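MOG1 protein (Saccharomyces cerevisiae, PDB 1JHS) takes part in the Ran GTPase system of nuclear protein import and poly(A)+ mRNA export, interacting with the yeast Ran protein Gsp1. Local coordinates at residues E72-H77 with G106-V111; D96-G101 with L171-V176; A129-T134 with V140-N145. The protein carries 1 engineered substitution. One frame throughout, in Å; residues are numbered along the deposited sequence.

All three contacts reach one antiparallel sheet. Contact 3 is its core, a hairpin of two neighbouring strands joined by straight backbone hydrogen bonds and aliphatic side chains. Contacts 1 and 2 each bring a helix to this sheet, from opposite faces. Contact 1, on helix 70-83, is wholly buried and made by an indole against a glycine and a valine; its helix also covers Leu130 and Val141 of contact 3. Contact 2, on helix 163-178, lies at the outermost strand 87-99 and is only partly buried, with amide and carboxylate beside valines; Leu172 and Val176 continue inward from it to Ala129 of contact 3.

Contact 1. Residues E72-H77 with G106-V111; sequences EAWQFH and GLVMEV
Trp74 on helix 70-83 and Gly106 on strand 103-113 mark the nearest backbone approach, their CA atoms 9.0 Å apart, a gap that one indole spans. The six-membered part of the ring does the touching: CZ2 of Trp74 lies 3.7 Å from CA of Gly106, and CH2 of Trp74 lies 3.7 Å from CG2 of Val108, so that both partners meet the ring obliquely. With CG anti to the backbone N (chi1 176°), the indole reaches out from the helix to the strand. Gly106 can admit it because it has no side chain; a beta carbon there would collide with CZ2. This is helix-on-sheet packing in the alpha+beta fold of Mog1, an antiparallel sheet with helices on both faces, helix 70-83 lying over the face that carries Val108 and Leu130. Trp74 NE1 donates a hydrogen bond to the backbone O of Val128 on the adjoining strand, which limits how far the ring can turn, and Phe104 meets it with planes at about 50°. Replacing Trp74 with an alanine would probably open a gap above Gly106 and Val108 and leave the Val128 carbonyl without this donor. Val108 also touches Trp90 of strand 87-99.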
ATOM      1  N   GLU A  72     -16.473  -0.078  -3.232  1.00 14.01           N
ATOM      2  CA  GLU A  72     -16.825  -1.407  -2.757  1.00 13.79           C
ATOM      3  C   GLU A  72     -15.753  -2.422  -3.150  1.00 13.02           C
ATOM      4  O   GLU A  72     -15.405  -3.304  -2.353  1.00 12.92           O
ATOM      5  CB  GLU A  72     -18.188  -1.832  -3.317  1.00 14.82           C
ATOM      6  CG  GLU A  72     -19.338  -1.541  -2.392  1.00 17.50           C
ATOM      7  CD  GLU A  72     -20.688  -1.869  -3.031  1.00 19.05           C
ATOM      8  OE1 GLU A  72     -20.781  -2.870  -3.785  1.00 19.73           O
ATOM      9  OE2 GLU A  72     -21.652  -1.112  -2.768  1.00 20.92           O
ATOM     10  N   ALA A  73     -15.216  -2.295  -4.363  1.00 12.39           N
ATOM     11  CA  ALA A  73     -14.157  -3.203  -4.815  1.00 11.66           C
ATOM     12  C   ALA A  73     -12.915  -2.990  -3.928  1.00 11.16           C
ATOM     13  O   ALA A  73     -12.228  -3.939  -3.543  1.00 11.01           O
ATOM     14  CB  ALA A  73     -13.808  -2.928  -6.282  1.00 11.28           C
ATOM     15  N   TRP A  74     -12.643  -1.737  -3.607  1.00 10.63           N
ATOM     16  CA  TRP A  74     -11.487  -1.417  -2.775  1.00 10.70           C
ATOM     17  C   TRP A  74     -11.676  -2.032  -1.388  1.00 10.79           C
ATOM     18  O   TRP A  74     -10.762  -2.683  -0.854  1.00 10.37           O
ATOM     19  CB  TRP A  74     -11.320   0.104  -2.694  1.00  9.85           C
ATOM     20  CG  TRP A  74     -10.222   0.571  -1.781  1.00  8.74           C
ATOM     21  CD1 TRP A  74      -8.884   0.701  -2.088  1.00  8.47           C
ATOM     22  CD2 TRP A  74     -10.374   1.017  -0.434  1.00  8.65           C
ATOM     23  NE1 TRP A  74      -8.202   1.222  -1.001  1.00  8.09           N
ATOM     24  CE2 TRP A  74      -9.095   1.425   0.024  1.00  8.64           C
ATOM     25  CE3 TRP A  74     -11.478   1.120   0.443  1.00  9.10           C
ATOM     26  CZ2 TRP A  74      -8.882   1.920   1.325  1.00  8.99           C
ATOM     27  CZ3 TRP A  74     -11.257   1.614   1.741  1.00  9.51           C
ATOM     28  CH2 TRP A  74      -9.970   2.008   2.160  1.00  9.66           C
ATOM     29  N   GLN A  75     -12.857  -1.854  -0.802  1.00 10.91           N
ATOM     30  CA  GLN A  75     -13.110  -2.425   0.531  1.00 11.24           C
ATOM     31  C   GLN A  75     -12.912  -3.930   0.536  1.00 11.13           C
ATOM     32  O   GLN A  75     -12.409  -4.502   1.497  1.00 11.25           O
ATOM     33  CB  GLN A  75     -14.539  -2.087   0.992  1.00 11.72           C
ATOM     34  CG  GLN A  75     -14.761  -0.581   1.185  1.00 13.01           C
ATOM     35  CD  GLN A  75     -16.206  -0.252   1.584  1.00 14.04           C
ATOM     36  OE1 GLN A  75     -17.157  -0.602   0.872  1.00 15.07           O
ATOM     37  NE2 GLN A  75     -16.371   0.401   2.713  1.00 14.82           N
ATOM     38  N   PHE A  76     -13.329  -4.576  -0.550  1.00 11.53           N
ATOM     39  CA  PHE A  76     -13.192  -6.013  -0.685  1.00 11.56           C
ATOM     40  C   PHE A  76     -11.715  -6.399  -0.641  1.00 11.01           C
ATOM     41  O   PHE A  76     -11.330  -7.355   0.046  1.00 10.61           O
ATOM     42  CB  PHE A  76     -13.793  -6.465  -2.027  1.00 12.51           C
ATOM     43  CG  PHE A  76     -13.566  -7.929  -2.336  1.00 14.55           C
ATOM     44  CD1 PHE A  76     -14.464  -8.893  -1.910  1.00 15.27           C
ATOM     45  CD2 PHE A  76     -12.416  -8.336  -3.017  1.00 15.64           C
ATOM     46  CE1 PHE A  76     -14.221 -10.250  -2.150  1.00 15.93           C
ATOM     47  CE2 PHE A  76     -12.164  -9.696  -3.261  1.00 16.38           C
ATOM     48  CZ  PHE A  76     -13.066 -10.649  -2.827  1.00 15.83           C
ATOM     49  N   HIS A  77     -10.882  -5.655  -1.386  1.00 10.88           N
ATOM     50  CA  HIS A  77      -9.464  -5.960  -1.424  1.00 10.62           C
ATOM     51  C   HIS A  77      -8.770  -5.639  -0.128  1.00 10.69           C
ATOM     52  O   HIS A  77      -7.793  -6.304   0.231  1.00 10.34           O
ATOM     53  CB  HIS A  77      -8.787  -5.236  -2.584  1.00 10.57           C
ATOM     54  CG  HIS A  77      -9.119  -5.830  -3.915  1.00 10.74           C
ATOM     55  ND1 HIS A  77      -8.729  -7.103  -4.275  1.00 10.84           N
ATOM     56  CD2 HIS A  77      -9.834  -5.346  -4.957  1.00 11.13           C
ATOM     57  CE1 HIS A  77      -9.192  -7.378  -5.483  1.00 11.30           C
ATOM     58  NE2 HIS A  77      -9.866  -6.328  -5.921  1.00 10.75           N
ATOM     59  N   GLY A 106      -6.577   4.865   0.183  1.00  9.69           N
ATOM     60  CA  GLY A 106      -6.953   5.101   1.566  1.00  9.73           C
ATOM     61  C   GLY A 106      -5.892   4.565   2.521  1.00  9.85           C
ATOM     62  O   GLY A 106      -4.971   3.855   2.093  1.00  9.65           O
ATOM     63  N   LEU A 107      -5.985   4.973   3.788  1.00  9.94           N
ATOM     64  CA  LEU A 107      -5.101   4.480   4.848  1.00 10.36           C
ATOM     65  C   LEU A 107      -6.068   3.662   5.718  1.00 10.70           C
ATOM     66  O   LEU A 107      -7.171   4.114   6.020  1.00 10.59           O
ATOM     67  CB  LEU A 107      -4.534   5.617   5.687  1.00 10.63           C
ATOM     68  CG  LEU A 107      -3.466   6.516   5.089  1.00 10.67           C
ATOM     69  CD1 LEU A 107      -3.110   7.535   6.166  1.00 11.29           C
ATOM     70  CD2 LEU A 107      -2.236   5.703   4.692  1.00 10.97           C
ATOM     71  N   VAL A 108      -5.644   2.487   6.139  1.00 11.23           N
ATOM     72  CA  VAL A 108      -6.509   1.583   6.891  1.00 11.90           C
ATOM     73  C   VAL A 108      -5.847   1.129   8.185  1.00 11.93           C
ATOM     74  O   VAL A 108      -4.632   0.986   8.241  1.00 10.61           O
ATOM     75  CB  VAL A 108      -6.805   0.354   5.998  1.00 12.53           C
ATOM     76  CG1 VAL A 108      -7.446  -0.778   6.808  1.00 13.74           C
ATOM     77  CG2 VAL A 108      -7.732   0.804   4.836  1.00 12.76           C
ATOM     78  N   MET A 109      -6.661   0.904   9.216  1.00 12.33           N
ATOM     79  CA  MET A 109      -6.126   0.473  10.496  1.00 13.41           C
ATOM     80  C   MET A 109      -7.125  -0.440  11.181  1.00 12.84           C
ATOM     81  O   MET A 109      -8.338  -0.177  11.185  1.00 12.92           O
ATOM     82  CB  MET A 109      -5.876   1.687  11.394  1.00 14.54           C
ATOM     83  CG  MET A 109      -5.122   1.387  12.698  1.00 16.41           C
ATOM     84  SD  MET A 109      -4.942   2.942  13.657  1.00 18.86           S
ATOM     85  CE  MET A 109      -6.613   3.350  13.791  1.00 18.41           C
ATOM     86  N   GLU A 110      -6.610  -1.528  11.738  1.00 13.05           N
ATOM     87  CA  GLU A 110      -7.442  -2.482  12.465  1.00 12.94           C
ATOM     88  C   GLU A 110      -8.007  -1.781  13.698  1.00 12.90           C
ATOM     89  O   GLU A 110      -7.306  -0.975  14.321  1.00 12.91           O
ATOM     90  CB  GLU A 110      -6.575  -3.658  12.951  1.00 13.24           C
ATOM     91  CG  GLU A 110      -7.143  -4.416  14.172  1.00 13.25           C
ATOM     92  CD  GLU A 110      -6.253  -5.564  14.593  1.00 13.52           C
ATOM     93  OE1 GLU A 110      -6.066  -6.479  13.766  1.00 13.57           O
ATOM     94  OE2 GLU A 110      -5.737  -5.551  15.743  1.00 13.84           O
ATOM     95  N   VAL A 111      -9.265  -2.055  14.036  1.00 12.17           N
ATOM     96  CA  VAL A 111      -9.816  -1.519  15.277  1.00 11.79           C
ATOM     97  C   VAL A 111     -10.286  -2.700  16.134  1.00 11.45           C
ATOM     98  O   VAL A 111     -10.526  -2.549  17.329  1.00 11.55           O
ATOM     99  CB  VAL A 111     -10.969  -0.491  15.047  1.00 11.66           C
ATOM    100  CG1 VAL A 111     -10.390   0.771  14.413  1.00 12.31           C
ATOM    101  CG2 VAL A 111     -12.101  -1.085  14.215  1.00 12.06           C
TER

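Contact 2. Residues D96-G101 with L171-V176; sequences DTVQQG and LLQEMV
Gln173 NE2 is hydrogen-bonded to Thr105 OG1 and has two further neighbours that it does not bond, Asp96 OD1 and Val98 CG2, each 3.7 Å from it. The contact lays helix 163-178 against the end of strand 87-99, the outermost strand of the large sheet, at a classic beta bulge in which Val98 and Gln99 both face Lys103 of the next strand. The nearest CA atoms are those of Val98 and Gln173, 8.0 Å apart, so side chains alone bridge the interval.

Gln173 turns CG away from its own carbonyl carbon (chi1 -70°) and then runs extended, which carries the amide from the helix to the strand. It crosses Asp96 at about a right angle, with amide and carboxylate planes 42° apart. At this spacing the two groups are neighbours rather than hydrogen-bond partners, although the negative carboxylate may still attract the amide NH2 weakly. Asp96 OD1 has its own partner, a hydrogen bond with Tyr169 OH one helical turn before Gln173, so the carboxylate is tied to the same helix by a different residue. Thr105, the hydrogen-bond partner of the glutamine, is also backbone-bonded to Asp96 and touched by the side chains of Val98 and Val176; it is well placed to hold the amide from the neighbouring strand.

Val98 and Gln173 cross at a slant. Toward the buried Val176 the contact becomes apolar. The two methyls of Val98 divide the work: CG2 lies against the glutamine amide, while CG1, anti to the backbone N, meets Val176 CG1 at 4.2 Å.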
ATOM      1  N   ASP A  96      -9.945   8.368  -0.714  1.00 14.99           N
ATOM      2  CA  ASP A  96     -10.222   9.234  -1.850  1.00 14.58           C
ATOM      3  C   ASP A  96     -10.445   8.468  -3.155  1.00 14.15           C
ATOM      4  O   ASP A  96      -9.807   7.450  -3.415  1.00 13.36           O
ATOM      5  CB  ASP A  96      -9.049  10.182  -2.128  1.00 14.74           C
ATOM      6  CG  ASP A  96      -8.803  11.186  -1.015  1.00 16.24           C
ATOM      7  OD1 ASP A  96      -7.868  10.974  -0.201  1.00 16.07           O
ATOM      8  OD2 ASP A  96      -9.535  12.198  -0.954  1.00 16.09           O
ATOM      9  N   THR A  97     -11.361   8.978  -3.967  1.00 14.29           N
ATOM     10  CA  THR A  97     -11.549   8.430  -5.294  1.00 14.35           C
ATOM     11  C   THR A  97     -10.579   9.311  -6.070  1.00 14.77           C
ATOM     12  O   THR A  97     -10.797  10.532  -6.196  1.00 14.89           O
ATOM     13  CB  THR A  97     -12.965   8.652  -5.842  1.00 14.27           C
ATOM     14  OG1 THR A  97     -13.861   7.732  -5.212  1.00 14.09           O
ATOM     15  CG2 THR A  97     -12.991   8.369  -7.329  1.00 14.01           C
ATOM     16  N   VAL A  98      -9.503   8.716  -6.568  1.00 14.53           N
ATOM     17  CA  VAL A  98      -8.500   9.470  -7.319  1.00 14.66           C
ATOM     18  C   VAL A  98      -8.971   9.637  -8.778  1.00 15.04           C
ATOM     19  O   VAL A  98      -8.750  10.677  -9.403  1.00 14.89           O
ATOM     20  CB  VAL A  98      -7.151   8.750  -7.268  1.00 14.18           C
ATOM     21  CG1 VAL A  98      -6.199   9.357  -8.286  1.00 14.00           C
ATOM     22  CG2 VAL A  98      -6.561   8.873  -5.840  1.00 13.21           C
ATOM     23  N   GLN A  99      -9.628   8.610  -9.308  1.00 15.19           N
ATOM     24  CA  GLN A  99     -10.154   8.684 -10.670  1.00 16.17           C
ATOM     25  C   GLN A  99     -11.415   7.837 -10.721  1.00 15.67           C
ATOM     26  O   GLN A  99     -11.371   6.638 -10.453  1.00 15.11           O
ATOM     27  CB  GLN A  99      -9.133   8.189 -11.693  1.00 16.96           C
ATOM     28  CG  GLN A  99      -9.529   8.517 -13.148  1.00 19.35           C
ATOM     29  CD  GLN A  99      -8.423   8.208 -14.145  1.00 20.95           C
ATOM     30  OE1 GLN A  99      -8.201   7.048 -14.508  1.00 22.88           O
ATOM     31  NE2 GLN A  99      -7.698   9.243 -14.576  1.00 22.16           N
ATOM     32  N   GLN A 100     -12.545   8.467 -11.043  1.00 15.78           N
ATOM     33  CA  GLN A 100     -13.803   7.747 -11.073  1.00 16.36           C
ATOM     34  C   GLN A 100     -13.698   6.491 -11.903  1.00 15.66           C
ATOM     35  O   GLN A 100     -13.108   6.476 -12.989  1.00 14.92           O
ATOM     36  CB  GLN A 100     -14.940   8.642 -11.581  1.00 17.99           C
ATOM     37  CG  GLN A 100     -15.279   9.811 -10.636  1.00 20.97           C
ATOM     38  CD  GLN A 100     -15.811   9.366  -9.270  1.00 22.51           C
ATOM     39  OE1 GLN A 100     -16.537   8.369  -9.170  1.00 24.87           O
ATOM     40  NE2 GLN A 100     -15.485  10.121  -8.219  1.00 24.48           N
ATOM     41  N   GLY A 101     -14.234   5.422 -11.329  1.00 15.39           N
ATOM     42  CA  GLY A 101     -14.241   4.129 -11.972  1.00 14.91           C
ATOM     43  C   GLY A 101     -12.988   3.286 -11.862  1.00 14.55           C
ATOM     44  O   GLY A 101     -13.098   2.065 -11.844  1.00 14.89           O
ATOM     45  N   LEU A 171       2.885   9.220  -0.697  1.00  9.02           N
ATOM     46  CA  LEU A 171       3.617   8.265  -1.544  1.00  8.55           C
ATOM     47  C   LEU A 171       2.632   7.380  -2.291  1.00  8.54           C
ATOM     48  O   LEU A 171       2.749   7.180  -3.497  1.00  8.38           O
ATOM     49  CB  LEU A 171       4.543   7.389  -0.685  1.00  8.70           C
ATOM     50  CG  LEU A 171       5.111   6.128  -1.334  1.00  8.24           C
ATOM     51  CD1 LEU A 171       5.974   6.494  -2.552  1.00  9.02           C
ATOM     52  CD2 LEU A 171       5.956   5.369  -0.297  1.00  8.85           C
ATOM     53  N   LEU A 172       1.650   6.859  -1.564  1.00  8.51           N
ATOM     54  CA  LEU A 172       0.644   5.968  -2.154  1.00  8.02           C
ATOM     55  C   LEU A 172      -0.049   6.649  -3.334  1.00  8.48           C
ATOM     56  O   LEU A 172      -0.197   6.061  -4.416  1.00  8.66           O
ATOM     57  CB  LEU A 172      -0.390   5.575  -1.102  1.00  7.83           C
ATOM     58  CG  LEU A 172      -1.441   4.547  -1.573  1.00  7.50           C
ATOM     59  CD1 LEU A 172      -0.796   3.147  -1.720  1.00  8.00           C
ATOM     60  CD2 LEU A 172      -2.597   4.516  -0.538  1.00  7.76           C
ATOM     61  N   GLN A 173      -0.478   7.890  -3.135  1.00  8.86           N
ATOM     62  CA  GLN A 173      -1.145   8.611  -4.202  1.00  9.25           C
ATOM     63  C   GLN A 173      -0.210   8.879  -5.381  1.00  9.31           C
ATOM     64  O   GLN A 173      -0.630   8.805  -6.539  1.00  8.72           O
ATOM     65  CB  GLN A 173      -1.783   9.889  -3.644  1.00 10.00           C
ATOM     66  CG  GLN A 173      -2.990   9.551  -2.736  1.00 12.00           C
ATOM     67  CD  GLN A 173      -3.979  10.688  -2.539  1.00 13.15           C
ATOM     68  OE1 GLN A 173      -3.587  11.822  -2.211  1.00 14.31           O
ATOM     69  NE2 GLN A 173      -5.289  10.387  -2.722  1.00 13.50           N
ATOM     70  N   GLU A 174       1.059   9.175  -5.099  1.00  9.38           N
ATOM     71  CA  GLU A 174       2.023   9.405  -6.194  1.00  9.64           C
ATOM     72  C   GLU A 174       2.249   8.114  -6.994  1.00  9.60           C
ATOM     73  O   GLU A 174       2.404   8.163  -8.212  1.00  9.69           O
ATOM     74  CB  GLU A 174       3.359   9.935  -5.664  1.00 10.00           C
ATOM     75  CG  GLU A 174       3.242  11.325  -4.998  1.00 10.05           C
ATOM     76  CD  GLU A 174       4.590  12.000  -4.773  1.00 10.63           C
ATOM     77  OE1 GLU A 174       4.620  13.038  -4.071  1.00 10.45           O
ATOM     78  OE2 GLU A 174       5.624  11.512  -5.305  1.00 11.36           O
ATOM     79  N   MET A 175       2.279   6.967  -6.311  1.00  9.83           N
ATOM     80  CA  MET A 175       2.442   5.690  -7.002  1.00  9.82           C
ATOM     81  C   MET A 175       1.264   5.451  -7.939  1.00 10.14           C
ATOM     82  O   MET A 175       1.427   4.939  -9.062  1.00 10.72           O
ATOM     83  CB  MET A 175       2.524   4.540  -5.993  1.00  9.67           C
ATOM     84  CG  MET A 175       3.807   4.575  -5.142  1.00  9.34           C
ATOM     85  SD  MET A 175       3.947   3.048  -4.191  1.00  9.96           S
ATOM     86  CE  MET A 175       4.364   1.847  -5.505  1.00  8.96           C
ATOM     87  N   VAL A 176       0.075   5.836  -7.490  1.00 10.26           N
ATOM     88  CA  VAL A 176      -1.118   5.657  -8.313  1.00 10.69           C
ATOM     89  C   VAL A 176      -1.103   6.594  -9.510  1.00 11.46           C
ATOM     90  O   VAL A 176      -1.393   6.179 -10.639  1.00 11.40           O
ATOM     91  CB  VAL A 176      -2.386   5.907  -7.475  1.00 10.24           C
ATOM     92  CG1 VAL A 176      -3.637   6.025  -8.381  1.00 10.19           C
ATOM     93  CG2 VAL A 176      -2.545   4.767  -6.469  1.00  9.75           C
TER

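Contact 3. Residues A129-T134 with V140-N145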
ATOM      1  N   ALA A 129      -4.125   1.003  -2.190  1.00  6.58           N
ATOM      2  CA  ALA A 129      -4.647   1.625  -3.398  1.00  7.14           C
ATOM      3  C   ALA A 129      -5.147   0.549  -4.345  1.00  7.56           C
ATOM      4  O   ALA A 129      -4.592  -0.545  -4.402  1.00  7.73           O
ATOM      5  CB  ALA A 129      -3.579   2.451  -4.085  1.00  7.20           C
ATOM      6  N   LEU A 130      -6.223   0.863  -5.066  1.00  8.16           N
ATOM      7  CA  LEU A 130      -6.777  -0.057  -6.050  1.00  8.29           C
ATOM      8  C   LEU A 130      -6.733   0.667  -7.382  1.00  8.34           C
ATOM      9  O   LEU A 130      -7.128   1.827  -7.459  1.00  8.10           O
ATOM     10  CB  LEU A 130      -8.231  -0.386  -5.714  1.00  8.31           C
ATOM     11  CG  LEU A 130      -9.015  -1.099  -6.827  1.00  8.29           C
ATOM     12  CD1 LEU A 130      -8.362  -2.475  -7.202  1.00  8.28           C
ATOM     13  CD2 LEU A 130     -10.460  -1.302  -6.334  1.00  8.01           C
ATOM     14  N   ILE A 131      -6.222  -0.005  -8.413  1.00  8.63           N
ATOM     15  CA  ILE A 131      -6.176   0.538  -9.767  1.00  8.58           C
ATOM     16  C   ILE A 131      -6.844  -0.565 -10.591  1.00  8.82           C
ATOM     17  O   ILE A 131      -6.284  -1.648 -10.746  1.00  8.62           O
ATOM     18  CB  ILE A 131      -4.725   0.735 -10.263  1.00  8.68           C
ATOM     19  CG1 ILE A 131      -4.033   1.800  -9.404  1.00  8.39           C
ATOM     20  CG2 ILE A 131      -4.745   1.194 -11.719  1.00  9.52           C
ATOM     21  CD1 ILE A 131      -2.504   1.927  -9.606  1.00  7.64           C
ATOM     22  N   ARG A 132      -8.038  -0.289 -11.102  1.00  8.94           N
ATOM     23  CA  ARG A 132      -8.763  -1.302 -11.868  1.00  9.58           C
ATOM     24  C   ARG A 132      -8.391  -1.294 -13.348  1.00  9.99           C
ATOM     25  O   ARG A 132      -8.652  -0.310 -14.042  1.00 10.10           O
ATOM     26  CB  ARG A 132     -10.271  -1.060 -11.712  1.00  9.77           C
ATOM     27  CG  ARG A 132     -10.706  -0.755 -10.254  1.00  9.58           C
ATOM     28  CD  ARG A 132     -12.175  -1.123 -10.024  1.00  9.62           C
ATOM     29  NE  ARG A 132     -12.326  -2.572  -9.893  1.00 10.18           N
ATOM     30  CZ  ARG A 132     -13.498  -3.205  -9.806  1.00 10.47           C
ATOM     31  NH1 ARG A 132     -14.638  -2.522  -9.850  1.00 10.28           N
ATOM     32  NH2 ARG A 132     -13.523  -4.524  -9.619  1.00 10.85           N
ATOM     33  N   LEU A 133      -7.760  -2.369 -13.819  1.00 10.26           N
ATOM     34  CA  LEU A 133      -7.420  -2.492 -15.236  1.00 10.94           C
ATOM     35  C   LEU A 133      -8.501  -3.397 -15.842  1.00 11.81           C
ATOM     36  O   LEU A 133      -8.267  -4.566 -16.173  1.00 11.92           O
ATOM     37  CB  LEU A 133      -6.038  -3.111 -15.403  1.00 11.08           C
ATOM     38  CG  LEU A 133      -4.911  -2.271 -14.780  1.00 10.96           C
ATOM     39  CD1 LEU A 133      -3.577  -2.970 -15.060  1.00 11.22           C
ATOM     40  CD2 LEU A 133      -4.896  -0.851 -15.383  1.00 11.34           C
ATOM     41  N   THR A 134      -9.700  -2.822 -15.938  1.00 12.05           N
ATOM     42  CA  THR A 134     -10.894  -3.497 -16.434  1.00 13.03           C
ATOM     43  C   THR A 134     -10.686  -4.201 -17.774  1.00 13.56           C
ATOM     44  O   THR A 134     -11.161  -5.327 -17.975  1.00 14.15           O
ATOM     45  CB  THR A 134     -12.032  -2.469 -16.525  1.00 12.70           C
ATOM     46  OG1 THR A 134     -12.138  -1.797 -15.254  1.00 13.44           O
ATOM     47  CG2 THR A 134     -13.337  -3.142 -16.859  1.00 12.54           C
ATOM     48  N   VAL A 140      -5.303  -4.077  -9.721  1.00  9.46           N
ATOM     49  CA  VAL A 140      -3.960  -3.880  -9.151  1.00  8.64           C
ATOM     50  C   VAL A 140      -4.123  -3.363  -7.719  1.00  8.66           C
ATOM     51  O   VAL A 140      -4.770  -2.333  -7.514  1.00  8.48           O
ATOM     52  CB  VAL A 140      -3.170  -2.836  -9.923  1.00  8.88           C
ATOM     53  CG1 VAL A 140      -1.754  -2.686  -9.305  1.00  7.77           C
ATOM     54  CG2 VAL A 140      -3.094  -3.242 -11.401  1.00  8.43           C
ATOM     55  N   VAL A 141      -3.527  -4.055  -6.740  1.00  8.14           N
ATOM     56  CA  VAL A 141      -3.623  -3.609  -5.346  1.00  7.98           C
ATOM     57  C   VAL A 141      -2.217  -3.245  -4.843  1.00  8.38           C
ATOM     58  O   VAL A 141      -1.303  -4.055  -4.885  1.00  8.07           O
ATOM     59  CB  VAL A 141      -4.271  -4.685  -4.426  1.00  8.23           C
ATOM     60  CG1 VAL A 141      -4.332  -4.193  -2.966  1.00  8.05           C
ATOM     61  CG2 VAL A 141      -5.705  -4.989  -4.913  1.00  8.08           C
ATOM     62  N   ILE A 142      -2.057  -1.999  -4.410  1.00  8.70           N
ATOM     63  CA  ILE A 142      -0.767  -1.538  -3.897  1.00  8.69           C
ATOM     64  C   ILE A 142      -0.933  -1.378  -2.392  1.00  8.90           C
ATOM     65  O   ILE A 142      -1.858  -0.672  -1.954  1.00  9.08           O
ATOM     66  CB  ILE A 142      -0.352  -0.170  -4.498  1.00  9.24           C
ATOM     67  CG1 ILE A 142      -0.234  -0.273  -6.029  1.00  9.43           C
ATOM     68  CG2 ILE A 142       1.023   0.243  -3.945  1.00  9.19           C
ATOM     69  CD1 ILE A 142       0.339   0.997  -6.739  1.00 10.34           C
ATOM     70  N   SER A 143      -0.088  -2.054  -1.601  1.00  8.70           N
ATOM     71  CA  SER A 143      -0.177  -1.926  -0.140  1.00  8.55           C
ATOM     72  C   SER A 143       1.150  -1.427   0.417  1.00  8.29           C
ATOM     73  O   SER A 143       2.219  -1.812  -0.060  1.00  8.42           O
ATOM     74  CB  SER A 143      -0.570  -3.259   0.548  1.00  8.40           C
ATOM     75  OG  SER A 143       0.180  -4.391   0.110  1.00 10.01           O
ATOM     76  N   ILE A 144       1.073  -0.530   1.394  1.00  8.38           N
ATOM     77  CA  ILE A 144       2.274  -0.004   2.016  1.00  7.96           C
ATOM     78  C   ILE A 144       2.060  -0.184   3.510  1.00  8.56           C
ATOM     79  O   ILE A 144       1.151   0.406   4.084  1.00  8.07           O
ATOM     80  CB  ILE A 144       2.503   1.497   1.691  1.00  7.38           C
ATOM     81  CG1 ILE A 144       2.564   1.709   0.164  1.00  6.81           C
ATOM     82  CG2 ILE A 144       3.842   1.962   2.362  1.00  6.64           C
ATOM     83  CD1 ILE A 144       2.800   3.194  -0.301  1.00  6.38           C
ATOM     84  N   ASN A 145       2.915  -1.000   4.127  1.00  9.24           N
ATOM     85  CA  ASN A 145       2.820  -1.284   5.550  1.00 10.07           C
ATOM     86  C   ASN A 145       3.633  -0.288   6.372  1.00  9.78           C
ATOM     87  O   ASN A 145       4.784  -0.014   6.043  1.00  9.08           O
ATOM     88  CB  ASN A 145       3.319  -2.697   5.823  1.00 11.97           C
ATOM     89  CG  ASN A 145       2.628  -3.698   4.973  1.00 13.86           C
ATOM     90  OD1 ASN A 145       1.407  -3.905   5.105  1.00 16.13           O
ATOM     91  ND2 ASN A 145       3.376  -4.332   4.066  1.00 15.40           N
TER
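A beta hairpin of strands 124-133 and 138-147 in the middle of the large antiparallel sheet holds this contact, in which Ala129 pairs with Ile142, Leu130 with Val141 and Ile131 with Val140. The short strand axes approach to 4.8 Å and run at 164°, nearly antiparallel.

Ala129 and Ile142 form a hydrogen-bonded pair: Ala129 N donates to Ile142 O at 2.8 Å and Ile142 N returns a bond to Ala129 O at 2.9 Å. Ile131 and Val140 repeat the pattern, with Val140 N to Ile131 O at 2.8 Å. The non-hydrogen-bonded pair between them is knit by CA-H...O contacts, Val141 CA to Ala129 O and Leu130 CA to Val140 O.

On one face of the sheet Ala129, Ile131, Val140 and Ile142 gather. Ile131 CB stands 3.9 Å from Val140 CB. The isoleucine ends meet with Ile131 CD1 4.1 Å from Ile142 CD1. Both isoleucines set CG1 anti to the carbonyl carbon, and their side chains cross at a slant. Leu133 brings CD1 to 3.7 Å from Val140 CG2, again with the two side chains crossing aslant. Helix 163-178 covers Ala129 with Leu172 and Val176.

On the other face lie Leu130 and Val141, met by Ala73, Trp74 and His77 of helix 70-83. Leu130 holds CG anti to the backbone N (chi1 167°), and its CD1 lies 3.6 Å from Val140 O. Arg132 NE forms a salt bridge to Asp139 OD1 near the turn. A central hairpin with apolar side chains under a helix on each face fits the three-layer alpha/beta/alpha sandwich of the Mog1 family, in which strands 87-99, 103-113, 124-133 and 138-147 follow one another as a meander within the antiparallel sheet.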